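Local coordinates for protein toll (Drosophila melanogaster, PDB 4LXR) that serves as the receptor for cleaved Spätzle, activating the Toll pathway in innate immunity and in dorsal-ventral patterning of the embryo, here as its leucine-rich-repeat ectodomain, at residues Q471-L485 / N496-I510. Sequence-based numbering, arbitrary orientation.
With NAG (2-acetamido-2-deoxy-beta-D-glucopyranose), chain F; NAG (2-acetamido-2-deoxy-beta-D-glucopyranose), chain M; NAG (2-acetamido-2-deoxy-beta-D-glucopyranose), chain B; NAG (2-acetamido-2-deoxy-beta-D-glucopyranose), chain E.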
loop_
_atom_site.group_PDB
_atom_site.type_symbol
_atom_site.label_atom_id
_atom_site.label_comp_id
_atom_site.label_asym_id
_atom_site.label_seq_id
_atom_site.Cartn_x
_atom_site.Cartn_y
_atom_site.Cartn_z
ATOM N N GLN A 471 -5.538 -22.145 7.171
ATOM C CA GLN A 471 -6.067 -21.269 6.127
ATOM C C GLN A 471 -5.305 -19.940 6.041
ATOM O O GLN A 471 -5.638 -19.088 5.221
ATOM C CB GLN A 471 -7.564 -21.014 6.348
ATOM C CG GLN A 471 -8.436 -22.267 6.325
ATOM C CD GLN A 471 -8.631 -22.813 4.925
ATOM O OE1 GLN A 471 -9.037 -22.088 4.015
ATOM N NE2 GLN A 471 -8.338 -24.097 4.741
ATOM N N LEU A 472 -4.276 -19.777 6.871
ATOM C CA LEU A 472 -3.536 -18.512 6.949
ATOM C C LEU A 472 -2.981 -18.076 5.594
ATOM O O LEU A 472 -2.314 -18.852 4.909
ATOM C CB LEU A 472 -2.412 -18.600 7.988
ATOM C CG LEU A 472 -1.906 -17.287 8.585
ATOM C CD1 LEU A 472 -3.021 -16.575 9.356
ATOM C CD2 LEU A 472 -0.710 -17.525 9.491
ATOM N N ARG A 473 -3.269 -16.834 5.212
ATOM C CA ARG A 473 -2.869 -16.309 3.908
ATOM C C ARG A 473 -1.708 -15.339 4.042
ATOM O O ARG A 473 -0.812 -15.303 3.196
ATOM C CB ARG A 473 -4.047 -15.608 3.237
ATOM C CG ARG A 473 -3.679 -14.731 2.048
ATOM C CD ARG A 473 -3.178 -15.541 0.856
ATOM N NE ARG A 473 -4.199 -16.442 0.330
ATOM C CZ ARG A 473 -5.107 -16.098 -0.578
ATOM N NH1 ARG A 473 -5.127 -14.862 -1.059
ATOM N NH2 ARG A 473 -6.000 -16.983 -1.000
ATOM N N GLU A 474 -1.728 -14.561 5.118
ATOM C CA GLU A 474 -0.739 -13.517 5.334
ATOM C C GLU A 474 -0.296 -13.513 6.796
ATOM O O GLU A 474 -1.122 -13.467 7.711
ATOM C CB GLU A 474 -1.321 -12.163 4.933
ATOM C CG GLU A 474 -0.516 -10.963 5.400
ATOM C CD GLU A 474 0.483 -10.485 4.366
ATOM O OE1 GLU A 474 0.347 -10.884 3.188
ATOM O OE2 GLU A 474 1.402 -9.712 4.731
ATOM N N LEU A 475 1.012 -13.599 7.011
ATOM C CA LEU A 475 1.585 -13.564 8.350
ATOM C C LEU A 475 2.749 -12.576 8.392
ATOM O O LEU A 475 3.874 -12.914 8.031
ATOM C CB LEU A 475 2.055 -14.964 8.763
ATOM C CG LEU A 475 2.803 -15.074 10.090
ATOM C CD1 LEU A 475 1.951 -14.594 11.258
ATOM C CD2 LEU A 475 3.280 -16.503 10.326
ATOM N N ASP A 476 2.482 -11.353 8.841
ATOM C CA ASP A 476 3.505 -10.312 8.834
ATOM C C ASP A 476 4.274 -10.260 10.138
ATOM O O ASP A 476 3.767 -9.747 11.141
ATOM C CB ASP A 476 2.897 -8.941 8.537
ATOM C CG ASP A 476 3.942 -7.918 8.153
ATOM O OD1 ASP A 476 5.133 -8.100 8.511
ATOM O OD2 ASP A 476 3.583 -6.936 7.482
ATOM N N LEU A 477 5.505 -10.774 10.122
ATOM C CA LEU A 477 6.341 -10.754 11.314
ATOM C C LEU A 477 7.498 -9.764 11.198
ATOM O O LEU A 477 8.441 -9.818 11.984
ATOM C CB LEU A 477 6.868 -12.150 11.625
ATOM C CG LEU A 477 5.858 -13.179 12.126
ATOM C CD1 LEU A 477 6.502 -14.548 12.203
ATOM C CD2 LEU A 477 5.316 -12.774 13.482
ATOM N N SER A 478 7.420 -8.856 10.230
ATOM C CA SER A 478 8.519 -7.935 9.972
ATOM C C SER A 478 8.743 -6.978 11.126
ATOM O O SER A 478 7.806 -6.652 11.855
ATOM C CB SER A 478 8.307 -7.144 8.671
ATOM O OG SER A 478 7.265 -6.185 8.796
ATOM N N TYR A 479 9.992 -6.537 11.280
ATOM C CA TYR A 479 10.363 -5.540 12.285
ATOM C C TYR A 479 10.105 -6.062 13.692
ATOM O O TYR A 479 9.776 -5.301 14.608
ATOM C CB TYR A 479 9.627 -4.205 12.049
ATOM C CG TYR A 479 10.110 -3.437 10.837
ATOM C CD1 TYR A 479 11.230 -2.615 10.913
ATOM C CD2 TYR A 479 9.443 -3.529 9.617
ATOM C CE1 TYR A 479 11.676 -1.909 9.804
ATOM C CE2 TYR A 479 9.881 -2.823 8.500
ATOM C CZ TYR A 479 10.995 -2.012 8.604
ATOM O OH TYR A 479 11.436 -1.311 7.505
ATOM N N ASN A 480 10.232 -7.371 13.850
ATOM C CA ASN A 480 10.179 -7.980 15.171
ATOM C C ASN A 480 11.582 -8.340 15.670
ATOM O O ASN A 480 12.558 -7.718 15.249
ATOM C CB ASN A 480 9.213 -9.164 15.187
ATOM C CG ASN A 480 7.767 -8.719 15.307
ATOM O OD1 ASN A 480 7.270 -8.550 16.405
ATOM N ND2 ASN A 480 7.097 -8.513 14.176
ATOM N N ASN A 481 11.689 -9.319 16.563
ATOM C CA ASN A 481 12.965 -9.570 17.225
ATOM C C ASN A 481 13.439 -11.020 17.122
ATOM O O ASN A 481 14.190 -11.495 17.980
ATOM C CB ASN A 481 12.898 -9.137 18.698
ATOM C CG ASN A 481 13.913 -8.053 19.040
ATOM O OD1 ASN A 481 15.095 -8.342 19.246
ATOM N ND2 ASN A 481 13.454 -6.799 19.097
ATOM N N ILE A 482 12.992 -11.720 16.081
ATOM C CA ILE A 482 13.437 -13.086 15.838
ATOM C C ILE A 482 14.949 -13.051 15.602
ATOM O O ILE A 482 15.436 -12.216 14.847
ATOM C CB ILE A 482 12.695 -13.677 14.637
ATOM C CG1 ILE A 482 11.178 -13.622 14.889
ATOM C CG2 ILE A 482 13.185 -15.102 14.326
ATOM C CD1 ILE A 482 10.333 -13.934 13.663
ATOM N N SER A 483 15.701 -13.916 16.272
ATOM C CA SER A 483 17.160 -13.837 16.168
ATOM C C SER A 483 17.813 -15.001 15.409
ATOM O O SER A 483 18.991 -14.939 15.069
ATOM C CB SER A 483 17.795 -13.663 17.554
ATOM O OG SER A 483 17.478 -14.768 18.375
ATOM N N SER A 484 17.056 -16.058 15.137
ATOM C CA SER A 484 17.603 -17.192 14.399
ATOM C C SER A 484 16.502 -18.096 13.855
ATOM O O SER A 484 15.386 -18.110 14.381
ATOM C CB SER A 484 18.561 -18.004 15.276
ATOM O OG SER A 484 17.851 -18.665 16.305
ATOM N N LEU A 485 16.817 -18.839 12.794
ATOM C CA LEU A 485 15.849 -19.751 12.195
ATOM C C LEU A 485 16.406 -21.163 12.059
ATOM O O LEU A 485 17.595 -21.347 11.797
ATOM C CB LEU A 485 15.376 -19.232 10.827
ATOM C CG LEU A 485 14.591 -17.912 10.795
ATOM C CD1 LEU A 485 14.443 -17.441 9.357
ATOM C CD2 LEU A 485 13.218 -18.051 11.444
ATOM N N ASN A 496 -3.224 -22.322 1.798
ATOM C CA ASN A 496 -3.926 -21.167 1.248
ATOM C C ASN A 496 -2.951 -20.054 0.852
ATOM O O ASN A 496 -3.130 -18.902 1.222
ATOM C CB ASN A 496 -4.937 -20.652 2.280
ATOM C CG ASN A 496 -5.865 -19.575 1.724
ATOM O OD1 ASN A 496 -6.125 -19.513 0.520
ATOM N ND2 ASN A 496 -6.365 -18.717 2.611
ATOM N N ARG A 497 -1.908 -20.420 0.111
ATOM C CA ARG A 497 -0.945 -19.463 -0.450
ATOM C C ARG A 497 -0.318 -18.547 0.596
ATOM O O ARG A 497 -0.263 -17.331 0.420
ATOM C CB ARG A 497 -1.573 -18.644 -1.588
ATOM C CG ARG A 497 -2.103 -19.502 -2.746
ATOM C CD ARG A 497 -2.085 -18.760 -4.081
ATOM N NE ARG A 497 -2.689 -17.432 -3.985
ATOM C CZ ARG A 497 -3.982 -17.174 -4.166
ATOM N NH1 ARG A 497 -4.429 -15.929 -4.056
ATOM N NH2 ARG A 497 -4.830 -18.153 -4.456
ATOM N N LEU A 498 0.176 -19.150 1.673
ATOM C CA LEU A 498 0.698 -18.397 2.798
ATOM C C LEU A 498 1.961 -17.618 2.450
ATOM O O LEU A 498 2.937 -18.173 1.928
ATOM C CB LEU A 498 0.959 -19.309 4.006
ATOM C CG LEU A 498 1.502 -18.595 5.254
ATOM C CD1 LEU A 498 0.573 -17.447 5.711
ATOM C CD2 LEU A 498 1.745 -19.585 6.388
ATOM N N HIS A 499 1.913 -16.324 2.746
ATOM C CA HIS A 499 3.061 -15.447 2.639
ATOM C C HIS A 499 3.443 -14.915 4.020
ATOM O O HIS A 499 2.637 -14.282 4.716
ATOM C CB HIS A 499 2.762 -14.288 1.694
ATOM C CG HIS A 499 2.796 -14.665 0.245
ATOM N ND1 HIS A 499 1.758 -15.326 -0.376
ATOM C CD2 HIS A 499 3.739 -14.468 -0.706
ATOM C CE1 HIS A 499 2.060 -15.518 -1.650
ATOM N NE2 HIS A 499 3.258 -15.009 -1.876
ATOM N N VAL A 500 4.685 -15.179 4.400
ATOM C CA VAL A 500 5.214 -14.775 5.685
ATOM C C VAL A 500 6.308 -13.752 5.450
ATOM O O VAL A 500 7.190 -13.967 4.622
ATOM C CB VAL A 500 5.795 -15.984 6.429
ATOM C CG1 VAL A 500 6.345 -15.562 7.798
ATOM C CG2 VAL A 500 4.733 -17.071 6.569
ATOM N N ASN A 501 6.250 -12.644 6.181
ATOM C CA ASN A 501 7.269 -11.608 6.100
ATOM C C ASN A 501 8.144 -11.664 7.333
ATOM O O ASN A 501 7.662 -11.430 8.434
ATOM C CB ASN A 501 6.612 -10.228 6.005
ATOM C CG ASN A 501 7.519 -9.185 5.380
ATOM O OD1 ASN A 501 8.683 -9.060 5.755
ATOM N ND2 ASN A 501 6.984 -8.434 4.415
ATOM N N MET A 502 9.427 -11.981 7.166
ATOM C CA MET A 502 10.346 -11.963 8.306
ATOM C C MET A 502 11.484 -10.986 8.085
ATOM O O MET A 502 12.578 -11.171 8.629
ATOM C CB MET A 502 10.917 -13.346 8.596
ATOM C CG MET A 502 9.885 -14.388 8.933
ATOM S SD MET A 502 10.750 -15.859 9.491
ATOM C CE MET A 502 9.495 -17.118 9.307
ATOM N N THR A 503 11.225 -9.954 7.286
ATOM C CA THR A 503 12.218 -8.918 7.037
ATOM C C THR A 503 12.430 -8.039 8.252
ATOM O O THR A 503 11.540 -7.900 9.089
ATOM C CB THR A 503 11.823 -8.012 5.873
ATOM O OG1 THR A 503 10.576 -7.374 6.165
ATOM C CG2 THR A 503 11.692 -8.815 4.595
ATOM N N HIS A 504 13.624 -7.460 8.340
ATOM C CA HIS A 504 13.962 -6.499 9.384
ATOM C C HIS A 504 13.807 -7.049 10.793
ATOM O O HIS A 504 13.445 -6.321 11.713
ATOM C CB HIS A 504 13.162 -5.205 9.217
ATOM C CG HIS A 504 13.517 -4.439 7.982
ATOM N ND1 HIS A 504 14.446 -3.423 7.979
ATOM C CD2 HIS A 504 13.082 -4.556 6.704
ATOM C CE1 HIS A 504 14.563 -2.940 6.755
ATOM N NE2 HIS A 504 13.749 -3.613 5.962
ATOM N N ASN A 505 14.079 -8.337 10.953
ATOM C CA ASN A 505 14.192 -8.914 12.279
ATOM C C ASN A 505 15.644 -8.858 12.763
ATOM O O ASN A 505 16.416 -8.010 12.305
ATOM C CB ASN A 505 13.608 -10.331 12.305
ATOM C CG ASN A 505 12.099 -10.328 12.553
ATOM O OD1 ASN A 505 11.637 -10.652 13.646
ATOM N ND2 ASN A 505 11.333 -9.921 11.546
ATOM N N LYS A 506 16.010 -9.745 13.684
ATOM C CA LYS A 506 17.364 -9.771 14.229
ATOM C C LYS A 506 18.049 -11.092 13.871
ATOM O O LYS A 506 18.883 -11.596 14.623
ATOM C CB LYS A 506 17.327 -9.595 15.748
ATOM C CG LYS A 506 16.665 -8.286 16.226
ATOM C CD LYS A 506 17.541 -7.079 15.913
ATOM C CE LYS A 506 17.119 -5.840 16.700
ATOM N NZ LYS A 506 16.230 -4.923 15.913
ATOM N N ILE A 507 17.678 -11.640 12.717
ATOM C CA ILE A 507 18.100 -12.976 12.293
ATOM C C ILE A 507 19.583 -13.012 11.943
ATOM O O ILE A 507 19.980 -12.586 10.868
ATOM C CB ILE A 507 17.244 -13.460 11.093
ATOM C CG1 ILE A 507 15.770 -13.579 11.523
ATOM C CG2 ILE A 507 17.759 -14.787 10.550
ATOM C CD1 ILE A 507 14.785 -13.758 10.369
ATOM N N ARG A 508 20.393 -13.524 12.864
ATOM C CA ARG A 508 21.841 -13.579 12.663
ATOM C C ARG A 508 22.314 -14.941 12.162
ATOM O O ARG A 508 23.235 -15.025 11.351
ATOM C CB ARG A 508 22.580 -13.142 13.933
ATOM C CG ARG A 508 22.423 -11.649 14.176
ATOM C CD ARG A 508 23.207 -11.130 15.365
ATOM N NE ARG A 508 23.102 -9.675 15.441
ATOM C CZ ARG A 508 22.079 -9.025 15.986
ATOM N NH1 ARG A 508 21.064 -9.697 16.517
ATOM N NH2 ARG A 508 22.073 -7.700 16.003
ATOM N N ARG A 509 21.671 -16.005 12.631
ATOM C CA ARG A 509 21.933 -17.333 12.088
ATOM C C ARG A 509 20.680 -17.958 11.489
ATOM O O ARG A 509 19.563 -17.745 11.966
ATOM C CB ARG A 509 22.528 -18.268 13.145
ATOM C CG ARG A 509 22.923 -19.651 12.608
ATOM C CD ARG A 509 23.620 -20.450 13.679
ATOM N NE ARG A 509 24.791 -19.720 14.156
ATOM C CZ ARG A 509 25.421 -19.982 15.292
ATOM N NH1 ARG A 509 24.985 -20.955 16.077
ATOM N NH2 ARG A 509 26.476 -19.267 15.644
ATOM N N ILE A 510 20.899 -18.709 10.418
ATOM C CA ILE A 510 19.910 -19.594 9.818
ATOM C C ILE A 510 20.568 -20.965 9.661
ATOM O O ILE A 510 21.410 -21.160 8.788
ATOM C CB ILE A 510 19.479 -19.118 8.430
ATOM C CG1 ILE A 510 18.797 -17.750 8.520
ATOM C CG2 ILE A 510 18.572 -20.155 7.783
ATOM C CD1 ILE A 510 18.295 -17.238 7.197
HETATM C C1 NAG F . 7.944 -7.594 3.729
HETATM C C2 NAG F . 7.590 -7.435 2.241
HETATM C C3 NAG F . 8.607 -6.530 1.532
HETATM C C4 NAG F . 8.866 -5.250 2.320
HETATM C C5 NAG F . 9.167 -5.597 3.772
HETATM C C6 NAG F . 9.391 -4.387 4.650
HETATM C C7 NAG F . 6.479 -9.167 0.891
HETATM C C8 NAG F . 5.322 -8.223 0.782
HETATM N N2 NAG F . 7.531 -8.731 1.592
HETATM O O3 NAG F . 8.113 -6.218 0.235
HETATM O O4 NAG F . 10.028 -4.584 1.832
HETATM O O5 NAG F . 8.066 -6.324 4.324
HETATM O O6 NAG F . 8.213 -3.599 4.746
HETATM O O7 NAG F . 6.470 -10.273 0.360
HETATM C C1 NAG M . 13.784 -6.166 20.356
HETATM C C2 NAG M . 14.114 -4.677 20.606
HETATM C C3 NAG M . 13.498 -4.168 21.921
HETATM C C4 NAG M . 13.728 -5.131 23.086
HETATM C C5 NAG M . 13.543 -6.585 22.658
HETATM C C6 NAG M . 12.647 -7.372 23.584
HETATM C C7 NAG M . 16.121 -3.543 19.757
HETATM C C8 NAG M . 17.614 -3.425 19.847
HETATM N N2 NAG M . 15.552 -4.434 20.576
HETATM O O3 NAG M . 12.111 -3.891 21.755
HETATM O O4 NAG M . 15.025 -4.946 23.641
HETATM O O5 NAG M . 12.932 -6.627 21.367
HETATM O O6 NAG M . 12.767 -8.768 23.351
HETATM O O7 NAG M . 15.460 -2.862 18.978
HETATM C C1 NAG B . 9.891 -3.735 0.685
HETATM C C2 NAG B . 11.073 -2.773 0.710
HETATM C C3 NAG B . 11.049 -1.866 -0.516
HETATM C C4 NAG B . 10.942 -2.681 -1.802
HETATM C C5 NAG B . 9.801 -3.693 -1.714
HETATM C C6 NAG B . 9.778 -4.657 -2.878
HETATM C C7 NAG B . 11.826 -2.247 2.999
HETATM C C8 NAG B . 11.713 -1.283 4.141
HETATM N N2 NAG B . 11.076 -1.969 1.928
HETATM O O3 NAG B . 12.223 -1.061 -0.528
HETATM O O4 NAG B . 10.660 -1.795 -2.881
HETATM O O5 NAG B . 9.924 -4.486 -0.525
HETATM O O6 NAG B . 9.089 -5.857 -2.552
HETATM O O7 NAG B . 12.552 -3.238 3.054
HETATM C C1 NAG E . 7.255 0.753 14.967
HETATM C C2 NAG E . 7.490 1.795 13.857
HETATM C C3 NAG E . 7.847 3.152 14.463
HETATM C C4 NAG E . 6.819 3.570 15.509
HETATM C C5 NAG E . 6.691 2.463 16.550
HETATM C C6 NAG E . 5.679 2.764 17.632
HETATM C C7 NAG E . 8.287 0.854 11.726
HETATM C C8 NAG E . 9.491 0.469 10.920
HETATM N N2 NAG E . 8.533 1.363 12.940
HETATM O O3 NAG E . 7.927 4.106 13.411
HETATM O O4 NAG E . 7.245 4.756 16.172
HETATM O O5 NAG E . 6.273 1.253 15.904
HETATM O O6 NAG E . 4.371 2.906 17.093
HETATM O O7 NAG E . 7.145 0.710 11.300
#
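R473 leaves the backbone with CG opposite its own N (chi1 166°) and bends at chi2 and chi3, which lays its guanidinium edge-on against N496. The grip is side-on: NE donates to the N496 backbone O (2.8 Å) and NH2 to N496 OD1 (3.0 Å), both acceptors lying near the guanidinium plane. N496 ND2 returns an almost straight bond to Q471 O (2.7 Å). An alanine replacing R473 would remove both donors and is likely to leave N496 O and OD1 without these mates, the amide freer to turn. The poorly ordered R497 guanidinium lies over one face of R473, a close approach of like charges.

Strands 474-476 and 499-501 run parallel, 5° apart, and L475 pairs through N to H499 O and through O to N501 N. Where the chain turns, Y479 and H504 project side by side as an offset stack, ring centroids 4.4 Å apart. H504 CB sits over the centre of the tyrosine, a CH-pi contact, while the acetamido methyl C8 of the chain E NAG lies over the opposite face, toward the rim. H504 NE2 donates to O7 of the chain B NAG, the second sugar of the glycan on N501.

N505 reaches back into the preceding turn: ND2 donates nearly straight to L477 O (2.9 Å), and OD1 takes I482 N on a lone pair (3.0 Å). N480 ND2 meets L477 O from the other face, and N480 bonds back to L453 and I458. N480 and N505 occupy the asparagine position of successive leucine-rich repeats, N505 joining LRR 15 to LRR 14. Inside, L485 CD2 meets M502 SD at 3.8 Å, while its CD1 faces I507 CD1. The chemistry implies a solenoid in which buried polar groups of the turn are satisfied partly within each repeat and partly by the next.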